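Local coordinates for ThermoDBP-single stranded DNA binding protein (Thermoproteus tenax, PDB 3TEK), which binds single-stranded DNA as a non-canonical protein of novel structure, and probably takes the place of the canonical single-stranded DNA-binding protein in the Thermoproteales, at residues Ile118-Val123 with Asp136-Ile141. Residues are numbered along the deposited sequence; the frame is centred on the assembly and turned at random.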
loop_
_atom_site.group_PDB
_atom_site.type_symbol
_atom_site.label_atom_id
_atom_site.label_comp_id
_atom_site.label_asym_id
_atom_site.label_seq_id
_atom_site.Cartn_x
_atom_site.Cartn_y
_atom_site.Cartn_z
ATOM N N ILE A 118 -2.044 6.036 6.643
ATOM C CA ILE A 118 -0.654 5.854 6.337
ATOM C C ILE A 118 -0.421 6.259 4.908
ATOM O O ILE A 118 -1.156 5.887 4.045
ATOM C CB ILE A 118 -0.276 4.410 6.512
ATOM C CG1 ILE A 118 -0.445 4.034 7.966
ATOM C CG2 ILE A 118 1.131 4.150 6.079
ATOM C CD1 ILE A 118 -0.448 2.608 8.213
ATOM N N SER A 119 0.601 7.046 4.671
ATOM C CA SER A 119 1.028 7.300 3.313
ATOM C C SER A 119 2.411 6.676 3.149
ATOM O O SER A 119 3.290 6.797 4.031
ATOM C CB SER A 119 1.104 8.780 3.004
ATOM O OG SER A 119 2.157 9.355 3.745
ATOM N N THR A 120 2.598 6.013 2.027
ATOM C CA THR A 120 3.887 5.402 1.740
ATOM C C THR A 120 4.156 5.418 0.245
ATOM O O THR A 120 3.317 5.857 -0.545
ATOM C CB THR A 120 3.967 3.984 2.323
ATOM O OG1 THR A 120 5.336 3.513 2.245
ATOM C CG2 THR A 120 2.975 3.051 1.609
ATOM N N GLU A 121 5.353 5.009 -0.128
ATOM C CA GLU A 121 5.744 4.925 -1.528
ATOM C C GLU A 121 6.198 3.524 -1.866
ATOM O O GLU A 121 6.873 2.879 -1.063
ATOM C CB GLU A 121 6.893 5.867 -1.824
ATOM C CG GLU A 121 6.552 7.319 -1.699
ATOM C CD GLU A 121 7.559 8.217 -2.436
ATOM O OE1 GLU A 121 8.567 7.718 -3.017
ATOM O OE2 GLU A 121 7.317 9.427 -2.425
ATOM N N LEU A 122 5.812 3.077 -3.060
ATOM C CA LEU A 122 6.160 1.764 -3.618
ATOM C C LEU A 122 6.722 1.951 -5.040
ATOM O O LEU A 122 6.339 2.904 -5.748
ATOM C CB LEU A 122 4.896 0.869 -3.700
ATOM C CG LEU A 122 3.870 0.967 -2.540
ATOM C CD1 LEU A 122 2.553 0.285 -2.866
ATOM C CD2 LEU A 122 4.462 0.372 -1.242
ATOM N N VAL A 123 7.614 1.048 -5.447
ATOM C CA VAL A 123 8.049 0.946 -6.866
ATOM C C VAL A 123 7.668 -0.458 -7.371
ATOM O O VAL A 123 8.055 -1.473 -6.782
ATOM C CB VAL A 123 9.575 1.188 -7.025
ATOM C CG1 VAL A 123 10.060 0.976 -8.515
ATOM C CG2 VAL A 123 9.946 2.596 -6.570
ATOM N N ASP A 136 11.500 4.398 3.820
ATOM C CA ASP A 136 11.972 5.726 4.292
ATOM C C ASP A 136 10.909 6.811 4.087
ATOM O O ASP A 136 10.907 7.795 4.806
ATOM C CB ASP A 136 13.257 6.172 3.579
ATOM C CG ASP A 136 14.470 5.297 3.918
ATOM O OD1 ASP A 136 14.376 4.461 4.852
ATOM O OD2 ASP A 136 15.529 5.488 3.252
ATOM N N LYS A 137 10.016 6.625 3.110
ATOM C CA LYS A 137 8.926 7.595 2.884
ATOM C C LYS A 137 7.579 7.271 3.588
ATOM O O LYS A 137 6.560 7.872 3.293
ATOM C CB LYS A 137 8.717 7.770 1.380
ATOM C CG LYS A 137 9.961 8.241 0.643
ATOM C CD LYS A 137 10.394 9.631 1.107
ATOM C CE LYS A 137 11.048 10.397 -0.016
ATOM N NZ LYS A 137 11.025 11.858 0.273
ATOM N N THR A 138 7.565 6.334 4.515
ATOM C CA THR A 138 6.318 5.961 5.156
ATOM C C THR A 138 5.971 6.988 6.226
ATOM O O THR A 138 6.823 7.323 7.033
ATOM C CB THR A 138 6.427 4.571 5.791
ATOM O OG1 THR A 138 6.786 3.624 4.777
ATOM C CG2 THR A 138 5.100 4.151 6.414
ATOM N N GLN A 139 4.739 7.491 6.244
ATOM C CA GLN A 139 4.312 8.431 7.301
ATOM C C GLN A 139 2.916 8.163 7.796
ATOM O O GLN A 139 2.072 7.650 7.069
ATOM C CB GLN A 139 4.395 9.865 6.807
ATOM C CG GLN A 139 5.803 10.445 6.949
ATOM C CD GLN A 139 6.179 11.301 5.790
ATOM O OE1 GLN A 139 5.412 12.180 5.396
ATOM N NE2 GLN A 139 7.365 11.048 5.212
ATOM N N LEU A 140 2.709 8.500 9.061
ATOM C CA LEU A 140 1.443 8.318 9.729
ATOM C C LEU A 140 0.864 9.655 10.118
ATOM O O LEU A 140 1.550 10.518 10.700
ATOM C CB LEU A 140 1.636 7.513 11.002
ATOM C CG LEU A 140 0.355 7.074 11.692
ATOM C CD1 LEU A 140 -0.158 5.807 11.040
ATOM C CD2 LEU A 140 0.590 6.902 13.211
ATOM N N ILE A 141 -0.404 9.834 9.801
ATOM C CA ILE A 141 -1.177 10.888 10.407
ATOM C C ILE A 141 -2.214 10.182 11.260
ATOM O O ILE A 141 -2.823 9.209 10.812
ATOM C CB ILE A 141 -1.851 11.781 9.373
ATOM C CG1 ILE A 141 -0.796 12.619 8.649
ATOM C CG2 ILE A 141 -2.867 12.738 10.078
ATOM C CD1 ILE A 141 -0.270 13.810 9.519
#
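Ser119 O takes the backbone N-H of Gln139, N to O 2.7 Å, with the N-H pointing almost straight at the oxygen (166°); the CA of Thr138 adds a C-H...O contact to the same carbonyl. The bond back, Ser119 N to Gln139 O at 2.9 Å, completes this hydrogen-bonded antiparallel pair. One residue along, Ile118 and Leu140 form the non-hydrogen-bonded pair, and Ile118 CG1 meets Leu140 CD1 at 3.6 Å. With CG1 anti to the carbonyl carbon (chi1 -64°), the other branch of Ile118, CG2, falls anti to the backbone N and lies beside Thr138 CG2, 4.0 Å away. All this belongs to the hairpin of strands 116-124 and 131-142, the last two of a four-stranded antiparallel sheet. Its Leu140 face packs on helix 83-108, through Trp99 and Tyr108. Toward the turn, 131-142 breaks its path at Asp136 and Lys137, and the Thr120 and Thr138 hydroxyls come together there, OG1 to OG1 2.9 Å. Trp133 NE1 donates to Thr120 OG1, while Thr138 OG1 bonds to Arg135 O. On the Ser119 and Gln139 face, Glu121 runs alongside Lys137, CG to CB 3.8 Å. Glu121 OE2 and Lys137 NZ stay 5.2 Å apart; OE1 bonds to Asn134 ND2, and OE2 has a long, weak ion pair with Arg29.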